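Local coordinates for glutamic acid/alanine-rich protein (Trypanosoma congolense, PDB 2Y44) that is a cell-surface protein of the parasite, whose elongated helical ectodomain probably contributes to its surface coat, at residues A[9-12]-A[13-17]; A[24-27]-A[28-32]; A[161-164]-A[165-168]. All blocks are in the same frame, centred on the assembly; numbering follows the deposited sequence.

Contact 1. Residues A[9-12]-A[13-17]; sequences CDVA and RQLRA
C9 and R13, one helical turn apart on helix 2-16, meet where the sulfur lies over one face of the guanidinium, displaced toward its rim, with C9 SG 3.6 Å from R13 NH1. C9 SG is turned anti to the backbone N (chi1 177°), which carries it forward along the helix to R13; the same sulfur forms the disulfide with C122. The R13 chain bends at chi2 to reach this place, and its NE is hydrogen-bonded to the carbonyl oxygen of T123. R16 repeats the pattern one turn on: its extended chain runs back past the carbonyl of A12, and A12 CB sits over a face of the guanidinium, 3.9 Å from R16 NH2. That group is held by the carbonyls of C122 and G124 and by a salt bridge to D100. On the packed side, V11 CG1 and L15 CD1 lie side by side at 3.9 Å, V11 against A137 and F138, L15 against I96 and T99. Backbone bonds from R13, Q14, L15 and R16 tie the turns together, the one from L15 N to V11 O being nearly straight at 175°. The looser flank is wet. One water bridges D10 OD1 and R13 NH1, which lie 5.0 Å from each other and do not meet directly, and another gives hydrogen bonds to D10 O and Q14 OE1; Q14 NE2 turns to S133. A short amphipathic alpha-helix, fastened by a disulfide and two arginines to the chain around C122 and packed on helices 57-107 and 131-144, is the motif.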
# COMPACT_ATOMS: atom_id res chain seq x y z
N CYS A 9 11.27 10.63 -14.97
CA CYS A 9 11.74 9.28 -14.69
C CYS A 9 11.45 8.85 -13.25
O CYS A 9 10.98 7.75 -13.02
CB CYS A 9 13.25 9.16 -14.95
SG CYS A 9 13.79 7.52 -14.53
N ASP A 10 11.72 9.73 -12.27
CA ASP A 10 11.40 9.45 -10.89
C ASP A 10 9.92 9.17 -10.71
O ASP A 10 9.54 8.24 -10.00
CB ASP A 10 11.87 10.59 -10.00
CG ASP A 10 13.40 10.77 -10.01
OD1 ASP A 10 14.13 9.84 -10.43
OD2 ASP A 10 13.87 11.82 -9.48
N VAL A 11 9.07 9.98 -11.36
CA VAL A 11 7.63 9.70 -11.29
C VAL A 11 7.34 8.31 -11.89
O VAL A 11 6.63 7.52 -11.29
CB VAL A 11 6.83 10.79 -12.02
CG1 VAL A 11 5.38 10.36 -12.27
CG2 VAL A 11 6.83 12.03 -11.15
N ALA A 12 7.88 8.03 -13.08
CA ALA A 12 7.62 6.75 -13.71
C ALA A 12 8.03 5.57 -12.82
O ALA A 12 7.29 4.60 -12.71
CB ALA A 12 8.32 6.67 -15.06
N ARG A 13 9.18 5.68 -12.16
CA ARG A 13 9.65 4.58 -11.25
C ARG A 13 8.73 4.39 -10.05
O ARG A 13 8.49 3.25 -9.60
CB ARG A 13 11.09 4.87 -10.76
CG ARG A 13 12.12 4.79 -11.91
CD ARG A 13 13.28 3.92 -11.47
NE ARG A 13 14.21 3.58 -12.55
CZ ARG A 13 15.29 4.29 -12.86
NH1 ARG A 13 15.55 5.44 -12.24
NH2 ARG A 13 16.14 3.83 -13.78
N GLN A 14 8.22 5.50 -9.52
CA GLN A 14 7.17 5.45 -8.49
C GLN A 14 5.91 4.74 -8.98
O GLN A 14 5.42 3.83 -8.32
CB GLN A 14 6.85 6.86 -7.94
CG GLN A 14 8.05 7.56 -7.32
CD GLN A 14 8.43 7.01 -5.94
OE1 GLN A 14 9.61 6.71 -5.66
NE2 GLN A 14 7.45 6.88 -5.08
N LEU A 15 5.36 5.18 -10.11
CA LEU A 15 4.21 4.53 -10.71
C LEU A 15 4.44 3.03 -10.96
O LEU A 15 3.60 2.19 -10.66
CB LEU A 15 3.82 5.24 -12.01
CG LEU A 15 3.31 6.68 -11.86
CD1 LEU A 15 3.12 7.31 -13.23
CD2 LEU A 15 2.03 6.77 -11.00
N ARG A 16 5.58 2.69 -11.56
CA ARG A 16 5.88 1.28 -11.80
C ARG A 16 5.96 0.41 -10.53
O ARG A 16 5.84 -0.82 -10.60
CB ARG A 16 7.20 1.15 -12.58
CG ARG A 16 7.14 1.80 -13.93
CD ARG A 16 8.54 1.94 -14.48
NE ARG A 16 8.59 2.70 -15.73
CZ ARG A 16 9.73 3.19 -16.24
NH1 ARG A 16 10.89 3.04 -15.57
NH2 ARG A 16 9.71 3.88 -17.36
N ALA A 17 6.09 1.05 -9.37
CA ALA A 17 6.27 0.33 -8.12
C ALA A 17 4.94 0.05 -7.43
O ALA A 17 4.91 -0.68 -6.46
CB ALA A 17 7.23 1.07 -7.18
O HOH W 1 11.47 7.41 -7.99
O HOH W 2 14.28 7.10 -10.09

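Contact 2. Residues A[24-27]-A[28-32]; sequences SAVA and AVVSS
V26 overlaps V30 one turn ahead on helix 18-53: its CG1 comes to 4.2 Å from V30 CG2, the two side chains crossing at a slant. The torsions decide which branches meet. V26 CG1 lies anti to its own N (chi1 170°) and so leans forward along the helix, whereas V30 CG2 stands beside its backbone N and leans back. V30 CG2 also rests on the carbonyl of the earlier turn, 3.4 Å from V26 O, the oxygen that accepts the bond from V30 N at 2.8 Å. V29 does the same on the neighbouring flank, where its CG2 lies 3.5 Å from A25 O, and A28 CB packs at 3.5 Å from that same oxygen. Four successive backbone bonds, from A28, V29, V30 and S31 to the residues four before them, carry the helix through without a break. The straightest is V30 N to V26 O, at 171°.

V26, V29 and A25 face neighbouring helices: V26 touches R82 and A85 of helix 57-107, V29 lies on V77 and V78 of the same helix and on A173 of helix 149-183, and A25 packs on V170 of that second helix. On the outer flank S24 and A27 are exposed. The hydroxyl of S31 makes a weak hydrogen bond to E35 further along the helix, while that of buried S32 is hydrogen-bonded to K177 NZ on helix 149-183. The one close side-chain pair across the turn, V26 with V30, is apolar, consistent with backbone hydrogen bonds giving the turn its order and with small apolar groups fitting it into the helical bundle.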
# COMPACT_ATOMS: atom_id res chain seq x y z
N SER A 24 2.24 -6.17 -1.70
CA SER A 24 2.95 -6.22 -0.42
C SER A 24 2.01 -5.82 0.71
O SER A 24 1.98 -6.50 1.74
CB SER A 24 4.17 -5.29 -0.44
OG SER A 24 4.84 -5.27 0.82
N ALA A 25 1.22 -4.77 0.50
CA ALA A 25 0.30 -4.32 1.55
C ALA A 25 -0.74 -5.38 1.82
O ALA A 25 -1.05 -5.67 2.98
CB ALA A 25 -0.34 -2.96 1.19
N VAL A 26 -1.31 -5.97 0.75
CA VAL A 26 -2.29 -7.03 0.93
C VAL A 26 -1.69 -8.20 1.70
O VAL A 26 -2.31 -8.72 2.65
CB VAL A 26 -2.91 -7.48 -0.43
CG1 VAL A 26 -3.75 -8.74 -0.27
CG2 VAL A 26 -3.77 -6.29 -0.99
N ALA A 27 -0.46 -8.57 1.35
CA ALA A 27 0.17 -9.72 1.99
C ALA A 27 0.37 -9.43 3.48
O ALA A 27 0.15 -10.33 4.32
CB ALA A 27 1.52 -10.03 1.33
N ALA A 28 0.76 -8.19 3.80
CA ALA A 28 0.89 -7.77 5.21
C ALA A 28 -0.44 -7.89 5.96
O ALA A 28 -0.45 -8.32 7.12
CB ALA A 28 1.42 -6.38 5.32
N VAL A 29 -1.54 -7.42 5.36
CA VAL A 29 -2.86 -7.43 6.01
C VAL A 29 -3.33 -8.89 6.20
O VAL A 29 -3.88 -9.26 7.25
CB VAL A 29 -3.88 -6.65 5.17
CG1 VAL A 29 -5.31 -6.95 5.62
CG2 VAL A 29 -3.59 -5.15 5.26
N VAL A 30 -3.13 -9.69 5.17
CA VAL A 30 -3.46 -11.12 5.24
C VAL A 30 -2.69 -11.80 6.36
O VAL A 30 -3.28 -12.61 7.09
CB VAL A 30 -3.21 -11.84 3.88
CG1 VAL A 30 -3.14 -13.38 4.05
CG2 VAL A 30 -4.27 -11.44 2.89
N SER A 31 -1.39 -11.51 6.50
CA SER A 31 -0.61 -12.12 7.60
C SER A 31 -1.16 -11.65 8.96
O SER A 31 -1.27 -12.44 9.91
CB SER A 31 0.88 -11.82 7.49
OG SER A 31 1.60 -12.37 8.58
N SER A 32 -1.44 -10.36 9.07
CA SER A 32 -2.03 -9.85 10.31
C SER A 32 -3.33 -10.55 10.67
O SER A 32 -3.55 -10.87 11.84
CB SER A 32 -2.28 -8.33 10.26
OG SER A 32 -1.06 -7.62 10.24

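Contact 3. Residues A[161-164]-A[165-168]; sequences KGLK and SLED
L163 and E167 cross one turn apart on helix 149-183, a long member of the helical bundle. The backbone bonds come first: S165, L166, E167 and D168 each donate to the carbonyl four residues back. E167 N lies 2.9 Å from L163 O, whereas L166 N to G162 O is longer, at 3.2 Å. S165 OG adds a weak bond to K161 O, reached because the hydroxyl stands beside its own backbone N (chi1 -72°).

Apolar packing is looser between the leucines: L163 CD1 and L166 CD1 are 4.4 Å apart. They serve other parts of the fold: L163 lies on L134 and V129, while L166 reaches H84, A85 and L88 of helix 57-107, and S22 of helix 18-53.

The two acidic side chains have partners elsewhere. D168 OD1 forms a salt bridge with R171 a turn further on, and E167 OE1 accepts a hydrogen bond from S131 OG. With CG beside its backbone N (chi1 -74°), E167 lays its carboxylate back over the preceding turn, alongside aliphatic carbons of L163 and K164; the bond to S131 probably helps fix it there. Its two oxygens are divided: E167 OE1 is 3.6 Å from K164 CA, and E167 OE2 is 3.8 Å from L163 CG.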
# COMPACT_ATOMS: atom_id res chain seq x y z
N LYS A 161 -3.59 9.19 -2.62
CA LYS A 161 -4.77 8.79 -1.85
C LYS A 161 -4.88 7.29 -1.81
O LYS A 161 -5.12 6.71 -0.74
CB LYS A 161 -6.03 9.38 -2.49
CG LYS A 161 -7.31 9.12 -1.66
CD LYS A 161 -8.35 10.24 -1.78
CE LYS A 161 -9.77 9.72 -1.53
NZ LYS A 161 -9.75 8.54 -0.60
N GLY A 162 -4.68 6.63 -2.96
CA GLY A 162 -4.90 5.18 -2.97
C GLY A 162 -3.85 4.46 -2.15
O GLY A 162 -4.14 3.45 -1.45
N LEU A 163 -2.61 4.96 -2.22
CA LEU A 163 -1.53 4.37 -1.43
C LEU A 163 -1.70 4.65 0.07
O LEU A 163 -1.48 3.75 0.89
CB LEU A 163 -0.14 4.83 -1.92
CG LEU A 163 1.08 4.00 -1.48
CD1 LEU A 163 0.83 2.52 -1.66
CD2 LEU A 163 2.34 4.39 -2.26
N LYS A 164 -2.13 5.86 0.43
CA LYS A 164 -2.46 6.14 1.84
C LYS A 164 -3.53 5.16 2.38
O LYS A 164 -3.49 4.76 3.56
CB LYS A 164 -2.98 7.58 2.01
CG LYS A 164 -1.86 8.61 1.99
CD LYS A 164 -2.44 9.99 2.20
CE LYS A 164 -1.33 11.01 2.47
NZ LYS A 164 -1.83 12.41 2.44
N SER A 165 -4.51 4.83 1.54
CA SER A 165 -5.57 3.87 1.94
C SER A 165 -4.93 2.56 2.29
O SER A 165 -5.31 1.95 3.29
CB SER A 165 -6.63 3.65 0.86
OG SER A 165 -7.46 4.78 0.71
N LEU A 166 -4.01 2.09 1.44
CA LEU A 166 -3.41 0.76 1.70
C LEU A 166 -2.51 0.83 2.93
O LEU A 166 -2.46 -0.11 3.73
CB LEU A 166 -2.56 0.32 0.50
CG LEU A 166 -3.41 -0.21 -0.64
CD1 LEU A 166 -2.60 -0.19 -1.95
CD2 LEU A 166 -3.92 -1.64 -0.28
N GLU A 167 -1.86 1.98 3.13
CA GLU A 167 -1.01 2.17 4.32
C GLU A 167 -1.88 2.18 5.56
O GLU A 167 -1.52 1.58 6.57
CB GLU A 167 -0.19 3.47 4.23
CG GLU A 167 0.98 3.37 3.25
CD GLU A 167 1.47 4.74 2.77
OE1 GLU A 167 0.87 5.77 3.16
OE2 GLU A 167 2.44 4.76 1.98
N ASP A 168 -3.06 2.78 5.46
CA ASP A 168 -4.00 2.77 6.61
C ASP A 168 -4.50 1.35 6.82
O ASP A 168 -4.60 0.87 7.94
CB ASP A 168 -5.19 3.68 6.39
CG ASP A 168 -6.04 3.84 7.65
OD1 ASP A 168 -5.50 4.26 8.70
OD2 ASP A 168 -7.23 3.48 7.62

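All three contacts are single helical turns, on three different helices of one bundle. Contacts 1 and 3 are partly buried, while contact 2 is the surface one, although contact 3 lies nearest the centre of the chain. Contacts 2 and 3 join directly, A25 CB meeting L166 CB at 4.0 Å, with centres about 13 Å apart. Contact 1 touches neither; its centre is about 23 Å from that of contact 2 and about 17 Å from that of contact 3. Helices 57-107 and 131-144 border both contacts 1 and 3, and the first also borders contact 2. Chemistry follows place: disulfide and arginines in contact 1, small apolar groups in contact 2, leucines flanked by charged residues of both signs in contact 3.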